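Branched-chain phosphotransacylase (Enterococcus faecalis, PDB 1YCO) probably transfers short or branched acyl groups between coenzyme A and phosphate. Local coordinates at residues 225-228 with 229-233; 187-191 with 192-196; 255-258 with 259-263. All blocks are in the same frame, centred on the assembly; numbering follows the deposited sequence.

Interaction 1: 225-228 with 229-233; sequences NCLY and KSLTL
The amide of Asn225 meets the side chain of Lys229 at its oxygen and nitrogen end, where Lys229 CE lies 3.1 Å from Asn225 OD1 and 3.2 Å from Asn225 ND2. The near-equal distances place the methylene between the two heteroatoms rather than stacked over the amide centre. The other flat group, the Tyr228 ring, has Lys229 N at its edge and near its plane, 3.5 Å from Tyr228 CD2; neither segment puts a group over its faces. The Tyr228 side chain also touches Ala104 and Val239 of strands 101-107 and 238-244, and Cys119 of a loop.

The amide and the lysine are one helical turn apart, and their backbones are joined by a nearly straight bond from Lys229 N to Asn225 O (2.9 Å, 178°). Asn225 holds CG anti to its own N (chi1 176°), and a bend at the end of the lysine chain (chi4 -55°) folds NZ back beside the amide. Two residues further along, on another side of the helix, Leu227 CG and Leu231 CD1 make apolar contact at 4.2 Å. Thr232 OG1 donates to Lys229 O at 3.1 Å, approaching from above the carbonyl plane, while Leu233 N reaches the same oxygen at 2.7 Å.

Helix 221-234 also faces the second subunit: Ser230 OG hydrogen-bonds to Ser230 OG of that subunit, and Cys226 packs on its Leu227. Chemically, two donors satisfy Lys229 O, and the Lys229 side chain packs on Asp192 of the second subunit, whose carboxylate would probably favour its positive charge.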
ATOM      1  N   ASN A 225      -6.150  -1.068   0.666  1.00 30.61           N
ATOM      2  CA  ASN A 225      -6.140  -1.294   2.111  1.00 32.44           C
ATOM      3  C   ASN A 225      -4.790  -0.909   2.696  1.00 32.49           C
ATOM      4  O   ASN A 225      -4.710  -0.178   3.679  1.00 34.40           O
ATOM      5  CB  ASN A 225      -6.403  -2.774   2.436  1.00 34.95           C
ATOM      6  CG  ASN A 225      -6.304  -3.079   3.934  1.00 36.09           C
ATOM      7  OD1 ASN A 225      -7.262  -2.891   4.672  1.00 39.30           O
ATOM      8  ND2 ASN A 225      -5.136  -3.540   4.380  1.00 38.07           N
ATOM      9  N   CYS A 226      -3.731  -1.412   2.079  1.00 32.35           N
ATOM     10  CA  CYS A 226      -2.388  -1.141   2.552  1.00 32.45           C
ATOM     11  C   CYS A 226      -2.058   0.345   2.486  1.00 30.90           C
ATOM     12  O   CYS A 226      -1.448   0.879   3.399  1.00 30.06           O
ATOM     13  CB  CYS A 226      -1.385  -1.947   1.734  1.00 35.14           C
ATOM     14  SG  CYS A 226       0.242  -2.100   2.499  1.00 47.95           S
ATOM     15  N   LEU A 227      -2.479   1.008   1.414  1.00 27.92           N
ATOM     16  CA  LEU A 227      -2.233   2.422   1.252  1.00 27.61           C
ATOM     17  C   LEU A 227      -3.026   3.171   2.330  1.00 29.84           C
ATOM     18  O   LEU A 227      -2.512   4.060   3.012  1.00 27.89           O
ATOM     19  CB  LEU A 227      -2.689   2.868  -0.137  1.00 28.72           C
ATOM     20  CG  LEU A 227      -2.392   4.315  -0.561  1.00 30.79           C
ATOM     21  CD1 LEU A 227      -0.875   4.574  -0.496  1.00 31.54           C
ATOM     22  CD2 LEU A 227      -2.892   4.535  -1.980  1.00 31.11           C
ATOM     23  N   TYR A 228      -4.291   2.783   2.471  1.00 31.64           N
ATOM     24  CA  TYR A 228      -5.198   3.362   3.446  1.00 31.61           C
ATOM     25  C   TYR A 228      -4.561   3.363   4.837  1.00 31.33           C
ATOM     26  O   TYR A 228      -4.376   4.417   5.439  1.00 31.88           O
ATOM     27  CB  TYR A 228      -6.494   2.539   3.473  1.00 35.93           C
ATOM     28  CG  TYR A 228      -7.624   3.105   4.302  1.00 37.23           C
ATOM     29  CD1 TYR A 228      -8.758   3.640   3.689  1.00 41.36           C
ATOM     30  CD2 TYR A 228      -7.575   3.085   5.694  1.00 39.83           C
ATOM     31  CE1 TYR A 228      -9.822   4.138   4.445  1.00 43.93           C
ATOM     32  CE2 TYR A 228      -8.628   3.582   6.465  1.00 42.38           C
ATOM     33  CZ  TYR A 228      -9.751   4.106   5.838  1.00 44.56           C
ATOM     34  OH  TYR A 228     -10.797   4.601   6.599  1.00 45.83           O
ATOM     35  N   LYS A 229      -4.220   2.173   5.329  1.00 30.83           N
ATOM     36  CA  LYS A 229      -3.634   2.011   6.657  1.00 31.96           C
ATOM     37  C   LYS A 229      -2.291   2.700   6.808  1.00 30.56           C
ATOM     38  O   LYS A 229      -1.984   3.269   7.856  1.00 29.82           O
ATOM     39  CB  LYS A 229      -3.477   0.523   6.997  1.00 35.62           C
ATOM     40  CG  LYS A 229      -4.798  -0.248   7.041  1.00 40.57           C
ATOM     41  CD  LYS A 229      -4.625  -1.631   7.672  1.00 45.73           C
ATOM     42  CE  LYS A 229      -5.799  -2.572   7.368  1.00 49.08           C
ATOM     43  NZ  LYS A 229      -7.137  -2.025   7.745  1.00 50.64           N
ATOM     44  N   SER A 230      -1.491   2.632   5.755  1.00 29.65           N
ATOM     45  CA  SER A 230      -0.193   3.254   5.765  1.00 30.52           C
ATOM     46  C   SER A 230      -0.332   4.775   5.928  1.00 29.88           C
ATOM     47  O   SER A 230       0.459   5.406   6.638  1.00 29.34           O
ATOM     48  CB  SER A 230       0.542   2.913   4.472  1.00 31.45           C
ATOM     49  OG  SER A 230       1.717   3.687   4.348  1.00 39.95           O
ATOM     50  N   LEU A 231      -1.345   5.352   5.283  1.00 25.19           N
ATOM     51  CA  LEU A 231      -1.586   6.788   5.361  1.00 26.04           C
ATOM     52  C   LEU A 231      -1.906   7.239   6.780  1.00 26.12           C
ATOM     53  O   LEU A 231      -1.361   8.226   7.256  1.00 25.86           O
ATOM     54  CB  LEU A 231      -2.732   7.193   4.425  1.00 24.92           C
ATOM     55  CG  LEU A 231      -2.408   7.095   2.937  1.00 28.84           C
ATOM     56  CD1 LEU A 231      -3.662   7.348   2.100  1.00 26.10           C
ATOM     57  CD2 LEU A 231      -1.304   8.084   2.599  1.00 28.72           C
ATOM     58  N   THR A 232      -2.786   6.506   7.452  1.00 26.24           N
ATOM     59  CA  THR A 232      -3.155   6.839   8.816  1.00 28.32           C
ATOM     60  C   THR A 232      -2.102   6.420   9.841  1.00 29.14           C
ATOM     61  O   THR A 232      -1.854   7.145  10.800  1.00 30.37           O
ATOM     62  CB  THR A 232      -4.516   6.197   9.218  1.00 30.53           C
ATOM     63  OG1 THR A 232      -4.469   4.789   8.986  1.00 32.60           O
ATOM     64  CG2 THR A 232      -5.653   6.796   8.409  1.00 31.20           C
ATOM     65  N   LEU A 233      -1.492   5.253   9.655  1.00 29.73           N
ATOM     66  CA  LEU A 233      -0.485   4.768  10.594  1.00 31.02           C
ATOM     67  C   LEU A 233       0.830   5.542  10.561  1.00 33.63           C
ATOM     68  O   LEU A 233       1.463   5.699  11.599  1.00 33.68           O
ATOM     69  CB  LEU A 233      -0.174   3.288  10.343  1.00 31.87           C
ATOM     70  CG  LEU A 233      -1.208   2.195  10.642  1.00 34.54           C
ATOM     71  CD1 LEU A 233      -0.672   0.877  10.107  1.00 34.30           C
ATOM     72  CD2 LEU A 233      -1.482   2.095  12.139  1.00 34.46           C
TER

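Interaction 2: 187-191 with 192-196; sequences GPLSL and DLATS. With PO4 (phosphate ion), chain C.
Leu189 and Ser190 carry the backbone out of strand 184-189 into the short helix 191-195, with Ser190 at the N-cap; the helix opens with a weak bond from Ala194 N to Ser190 O (2.9 Å, 130°), followed by the better-angled Thr195 N to Leu191 O (3.0 Å, 141°).

The side chains concentrate on two acceptors. Asp192 OD1 takes a bond from Ser190 OG at 2.5 Å, nearly in line with its own C-O bond, and one from Leu193 N at 2.6 Å, which comes from above the carboxylate plane. Asp192 can fold back over the start of the helix because its CG sits between the backbone N and the carbonyl carbon (chi1 52°). The second acceptor, Leu191 O, is shared by Thr195 N and Thr195 OG1, the hydroxyl arriving above the carbonyl plane at 2.8 Å. On the apolar side, Leu189 crosses Leu193 at about a right angle, with Leu189 CD2 4.0 Å from Leu193 CB.

Just past helix 191-195, Ser196 is the N-cap of helix 197-202, its OG accepting from Ala199 N and donating to phosphate O1 at 3.2 Å; the ion probably came from the crystallisation liquor.

Asp192 thus divides its carboxylate: OD1 takes two donors at the helix start, and OD2 forms a long, weak ion pair with Lys229 of the second subunit.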
ATOM      1  N   GLY A 187      -3.677   6.103 -16.762  1.00 29.82           N
ATOM      2  CA  GLY A 187      -2.857   5.096 -16.119  1.00 29.86           C
ATOM      3  C   GLY A 187      -2.166   4.318 -17.235  1.00 31.23           C
ATOM      4  O   GLY A 187      -2.568   4.432 -18.390  1.00 32.82           O
ATOM      5  N   PRO A 188      -1.138   3.516 -16.941  1.00 31.02           N
ATOM      6  CA  PRO A 188      -0.555   3.267 -15.621  1.00 31.89           C
ATOM      7  C   PRO A 188       0.178   4.479 -15.032  1.00 32.77           C
ATOM      8  O   PRO A 188       0.874   5.205 -15.735  1.00 32.98           O
ATOM      9  CB  PRO A 188       0.426   2.114 -15.872  1.00 31.32           C
ATOM     10  CG  PRO A 188       0.067   1.573 -17.204  1.00 33.89           C
ATOM     11  CD  PRO A 188      -0.416   2.761 -17.974  1.00 30.63           C
ATOM     12  N   LEU A 189       0.022   4.679 -13.733  1.00 34.15           N
ATOM     13  CA  LEU A 189       0.700   5.763 -13.047  1.00 31.98           C
ATOM     14  C   LEU A 189       1.103   5.220 -11.692  1.00 31.27           C
ATOM     15  O   LEU A 189       0.364   4.454 -11.076  1.00 29.29           O
ATOM     16  CB  LEU A 189      -0.206   6.976 -12.831  1.00 34.54           C
ATOM     17  CG  LEU A 189      -0.105   8.196 -13.736  1.00 36.75           C
ATOM     18  CD1 LEU A 189      -0.843   9.349 -13.066  1.00 36.39           C
ATOM     19  CD2 LEU A 189       1.361   8.592 -13.973  1.00 38.56           C
ATOM     20  N   SER A 190       2.283   5.633 -11.246  1.00 30.00           N
ATOM     21  CA  SER A 190       2.815   5.230  -9.967  1.00 28.20           C
ATOM     22  C   SER A 190       2.313   6.227  -8.938  1.00 27.67           C
ATOM     23  O   SER A 190       2.054   7.385  -9.267  1.00 28.23           O
ATOM     24  CB  SER A 190       4.333   5.265 -10.023  1.00 29.64           C
ATOM     25  OG  SER A 190       4.759   6.574 -10.353  1.00 35.22           O
ATOM     26  N   LEU A 191       2.193   5.775  -7.693  1.00 25.86           N
ATOM     27  CA  LEU A 191       1.716   6.611  -6.591  1.00 25.85           C
ATOM     28  C   LEU A 191       2.418   7.970  -6.490  1.00 24.46           C
ATOM     29  O   LEU A 191       1.770   8.998  -6.335  1.00 25.19           O
ATOM     30  CB  LEU A 191       1.865   5.850  -5.258  1.00 24.38           C
ATOM     31  CG  LEU A 191       1.388   6.527  -3.966  1.00 24.01           C
ATOM     32  CD1 LEU A 191      -0.132   6.556  -3.936  1.00 23.36           C
ATOM     33  CD2 LEU A 191       1.921   5.772  -2.742  1.00 20.43           C
ATOM     34  N   ASP A 192       3.743   7.986  -6.558  1.00 26.93           N
ATOM     35  CA  ASP A 192       4.449   9.268  -6.459  1.00 27.95           C
ATOM     36  C   ASP A 192       4.126  10.187  -7.644  1.00 26.74           C
ATOM     37  O   ASP A 192       3.864  11.374  -7.454  1.00 27.54           O
ATOM     38  CB  ASP A 192       5.955   9.038  -6.360  1.00 29.82           C
ATOM     39  CG  ASP A 192       6.464   8.150  -7.454  1.00 36.41           C
ATOM     40  OD1 ASP A 192       5.609   7.610  -8.192  1.00 40.42           O
ATOM     41  OD2 ASP A 192       7.700   7.977  -7.582  1.00 39.16           O
ATOM     42  N   LEU A 193       4.153   9.650  -8.863  1.00 25.86           N
ATOM     43  CA  LEU A 193       3.828  10.472 -10.030  1.00 28.13           C
ATOM     44  C   LEU A 193       2.364  10.942 -10.000  1.00 28.85           C
ATOM     45  O   LEU A 193       1.994  11.930 -10.647  1.00 27.78           O
ATOM     46  CB  LEU A 193       4.110   9.723 -11.340  1.00 28.07           C
ATOM     47  CG  LEU A 193       5.618   9.534 -11.623  1.00 31.98           C
ATOM     48  CD1 LEU A 193       5.834   8.571 -12.780  1.00 30.15           C
ATOM     49  CD2 LEU A 193       6.246  10.888 -11.919  1.00 30.16           C
ATOM     50  N   ALA A 194       1.541  10.251  -9.221  1.00 27.62           N
ATOM     51  CA  ALA A 194       0.142  10.613  -9.114  1.00 27.45           C
ATOM     52  C   ALA A 194      -0.158  11.682  -8.049  1.00 28.74           C
ATOM     53  O   ALA A 194      -1.050  12.527  -8.232  1.00 29.30           O
ATOM     54  CB  ALA A 194      -0.690   9.372  -8.840  1.00 24.60           C
ATOM     55  N   THR A 195       0.605  11.663  -6.961  1.00 26.94           N
ATOM     56  CA  THR A 195       0.386  12.562  -5.837  1.00 30.31           C
ATOM     57  C   THR A 195       1.498  13.545  -5.465  1.00 30.22           C
ATOM     58  O   THR A 195       1.299  14.384  -4.591  1.00 29.82           O
ATOM     59  CB  THR A 195       0.110  11.740  -4.579  1.00 32.70           C
ATOM     60  OG1 THR A 195       1.245  10.901  -4.330  1.00 31.89           O
ATOM     61  CG2 THR A 195      -1.132  10.853  -4.763  1.00 30.55           C
ATOM     62  N   SER A 196       2.658  13.442  -6.109  1.00 30.00           N
ATOM     63  CA  SER A 196       3.775  14.324  -5.788  1.00 31.97           C
ATOM     64  C   SER A 196       4.309  15.139  -6.956  1.00 33.02           C
ATOM     65  O   SER A 196       5.072  14.624  -7.781  1.00 33.28           O
ATOM     66  CB  SER A 196       4.922  13.505  -5.186  1.00 32.43           C
ATOM     67  OG  SER A 196       6.051  14.319  -4.927  1.00 31.70           O
TER
HETATM   68  P   PO4 C5001       5.159  17.923  -3.664  1.00 59.47           P
HETATM   69  O1  PO4 C5001       5.490  17.458  -5.040  1.00 59.95           O
HETATM   70  O2  PO4 C5001       4.718  16.739  -2.820  1.00 60.16           O
HETATM   71  O3  PO4 C5001       6.396  18.546  -3.027  1.00 61.42           O
HETATM   72  O4  PO4 C5001       4.046  18.950  -3.739  1.00 59.21           O

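Interaction 3: 255-258 with 259-263; sequences RSDS and TESKF
An N-cap begins helix 259-274: Ser258, the last residue of the loop after strand 250-252, accepts Ser261 N on its hydroxyl, with Ser258 OG to Ser261 N at 3.3 Å and 139°. The hydroxyl reaches that amide because it is held between the backbone N and the carbonyl carbon of Ser258 (chi1 57°). The same placement brings Ser258 OG up against the methylene of Ser261, 3.1 Å from its CB. The backbone carbonyl of the cap opens the helical bonding: Lys262 N reaches Ser258 O at 3.1 Å and 165°, much straighter than the weak bond that Ser261 N makes to the same oxygen.

Lys262 runs back from the first turn along the loop, its chain extended beyond CG. It passes alongside Asp257, with Lys262 CE 3.9 Å from Asp257 CB, and at its end Lys262 NZ makes a weak hydrogen bond to Asp257 O at 3.3 Å. Arg255 O lies farther off, 4.0 Å from Lys262 NZ. The carboxylate of Asp257 is not the partner: its OD2 lies 6.2 Å from Lys262 NZ and accepts from Ser254 N instead.

Outside the turn, Arg255 forms a salt bridge with Glu13 and Glu260 one with Lys20, both to helix 12-24, while Thr259 packs on Gln16 and Lys20. Ser258 touches His202 of the second subunit.

Within this turn the lysine's bond is thus a weak one to a backbone oxygen, not to the Asp257 carboxylate, and its side chain also packs on Glu13; the separated Asp257 carboxylate could still favour its positive charge through longer-range attraction.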
ATOM      1  N   ARG A 255     -15.883  -1.581  16.158  1.00 53.72           N
ATOM      2  CA  ARG A 255     -15.673  -1.239  17.561  1.00 53.95           C
ATOM      3  C   ARG A 255     -14.261  -0.708  17.809  1.00 53.97           C
ATOM      4  O   ARG A 255     -14.074   0.277  18.527  1.00 53.94           O
ATOM      5  CB  ARG A 255     -15.947  -2.465  18.436  1.00 54.25           C
ATOM      6  CG  ARG A 255     -16.025  -2.169  19.927  1.00 57.19           C
ATOM      7  CD  ARG A 255     -16.725  -3.300  20.665  1.00 59.45           C
ATOM      8  NE  ARG A 255     -17.497  -2.787  21.795  1.00 62.11           N
ATOM      9  CZ  ARG A 255     -18.545  -3.400  22.342  1.00 62.49           C
ATOM     10  NH1 ARG A 255     -18.963  -4.571  21.870  1.00 60.52           N
ATOM     11  NH2 ARG A 255     -19.184  -2.823  23.353  1.00 62.59           N
ATOM     12  N   SER A 256     -13.273  -1.357  17.197  1.00 52.66           N
ATOM     13  CA  SER A 256     -11.879  -0.949  17.348  1.00 52.29           C
ATOM     14  C   SER A 256     -11.592   0.447  16.798  1.00 52.58           C
ATOM     15  O   SER A 256     -10.579   1.064  17.144  1.00 51.58           O
ATOM     16  CB  SER A 256     -10.954  -1.962  16.662  1.00 52.11           C
ATOM     17  OG  SER A 256     -11.291  -2.124  15.294  1.00 51.74           O
ATOM     18  N   ASP A 257     -12.476   0.950  15.941  1.00 51.98           N
ATOM     19  CA  ASP A 257     -12.275   2.279  15.364  1.00 53.04           C
ATOM     20  C   ASP A 257     -12.434   3.405  16.379  1.00 53.57           C
ATOM     21  O   ASP A 257     -13.404   3.456  17.134  1.00 54.28           O
ATOM     22  CB  ASP A 257     -13.229   2.529  14.194  1.00 52.95           C
ATOM     23  CG  ASP A 257     -12.954   1.625  13.020  1.00 55.27           C
ATOM     24  OD1 ASP A 257     -11.770   1.491  12.634  1.00 57.36           O
ATOM     25  OD2 ASP A 257     -13.919   1.056  12.473  1.00 54.61           O
ATOM     26  N   SER A 258     -11.469   4.312  16.375  1.00 53.24           N
ATOM     27  CA  SER A 258     -11.478   5.451  17.271  1.00 53.87           C
ATOM     28  C   SER A 258     -12.669   6.343  16.955  1.00 52.82           C
ATOM     29  O   SER A 258     -13.271   6.245  15.887  1.00 53.16           O
ATOM     30  CB  SER A 258     -10.192   6.254  17.099  1.00 55.54           C
ATOM     31  OG  SER A 258     -10.050   6.661  15.748  1.00 59.41           O
ATOM     32  N   THR A 259     -12.998   7.220  17.893  1.00 51.46           N
ATOM     33  CA  THR A 259     -14.108   8.132  17.716  1.00 50.32           C
ATOM     34  C   THR A 259     -13.886   9.103  16.562  1.00 50.36           C
ATOM     35  O   THR A 259     -14.821   9.427  15.815  1.00 49.96           O
ATOM     36  CB  THR A 259     -14.349   8.935  18.981  1.00 49.46           C
ATOM     37  OG1 THR A 259     -14.441   8.039  20.094  1.00 48.82           O
ATOM     38  CG2 THR A 259     -15.645   9.734  18.855  1.00 50.75           C
ATOM     39  N   GLU A 260     -12.651   9.576  16.426  1.00 49.79           N
ATOM     40  CA  GLU A 260     -12.300  10.511  15.352  1.00 49.92           C
ATOM     41  C   GLU A 260     -12.393   9.818  14.004  1.00 47.45           C
ATOM     42  O   GLU A 260     -12.723  10.437  12.993  1.00 46.97           O
ATOM     43  CB  GLU A 260     -10.878  11.058  15.540  1.00 52.37           C
ATOM     44  CG  GLU A 260     -10.755  12.109  16.628  1.00 57.48           C
ATOM     45  CD  GLU A 260     -11.417  13.429  16.255  1.00 60.32           C
ATOM     46  OE1 GLU A 260     -11.571  14.291  17.151  1.00 63.16           O
ATOM     47  OE2 GLU A 260     -11.773  13.611  15.068  1.00 61.40           O
ATOM     48  N   SER A 261     -12.099   8.524  14.003  1.00 46.37           N
ATOM     49  CA  SER A 261     -12.144   7.741  12.781  1.00 45.91           C
ATOM     50  C   SER A 261     -13.586   7.617  12.292  1.00 44.23           C
ATOM     51  O   SER A 261     -13.876   7.867  11.121  1.00 44.25           O
ATOM     52  CB  SER A 261     -11.536   6.357  13.028  1.00 46.83           C
ATOM     53  OG  SER A 261     -11.676   5.529  11.891  1.00 49.73           O
ATOM     54  N   LYS A 262     -14.495   7.237  13.182  1.00 42.56           N
ATOM     55  CA  LYS A 262     -15.896   7.107  12.790  1.00 42.42           C
ATOM     56  C   LYS A 262     -16.422   8.471  12.358  1.00 41.14           C
ATOM     57  O   LYS A 262     -17.147   8.581  11.370  1.00 42.47           O
ATOM     58  CB  LYS A 262     -16.734   6.575  13.954  1.00 42.28           C
ATOM     59  CG  LYS A 262     -16.377   5.167  14.374  1.00 46.45           C
ATOM     60  CD  LYS A 262     -16.947   4.818  15.746  1.00 49.19           C
ATOM     61  CE  LYS A 262     -16.520   3.411  16.159  1.00 50.85           C
ATOM     62  NZ  LYS A 262     -16.647   3.162  17.621  1.00 54.07           N
ATOM     63  N   PHE A 263     -16.028   9.507  13.092  1.00 39.53           N
ATOM     64  CA  PHE A 263     -16.469  10.865  12.804  1.00 40.91           C
ATOM     65  C   PHE A 263     -16.087  11.321  11.387  1.00 40.41           C
ATOM     66  O   PHE A 263     -16.884  11.965  10.696  1.00 38.74           O
ATOM     67  CB  PHE A 263     -15.900  11.838  13.845  1.00 43.20           C
ATOM     68  CG  PHE A 263     -16.489  13.215  13.768  1.00 46.61           C
ATOM     69  CD1 PHE A 263     -17.840  13.423  14.031  1.00 47.75           C
ATOM     70  CD2 PHE A 263     -15.700  14.304  13.401  1.00 48.98           C
ATOM     71  CE1 PHE A 263     -18.403  14.697  13.924  1.00 49.91           C
ATOM     72  CE2 PHE A 263     -16.250  15.583  13.290  1.00 49.96           C
ATOM     73  CZ  PHE A 263     -17.603  15.782  13.551  1.00 50.00           C
TER

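In the fold
The touching residues of interaction 2 are all buried, interaction 1 is partly so, and interaction 3 lies at the surface. The first two meet directly: Leu227 CD1 packs on Leu191 CD2 at 3.8 Å, although their centres are 16 Å apart. Interaction 3 touches neither; its nearest atoms are about 5 Å from interaction 1 and about 20 Å from interaction 2. No two of them share an element: one lies within helix 221-234, one joins a strand to a short helix, and one joins a loop to helix 259-274. Mid-helix backbone bonding dominates interaction 1, whereas serines at helix starts distinguish the other two. All three also touch the second subunit.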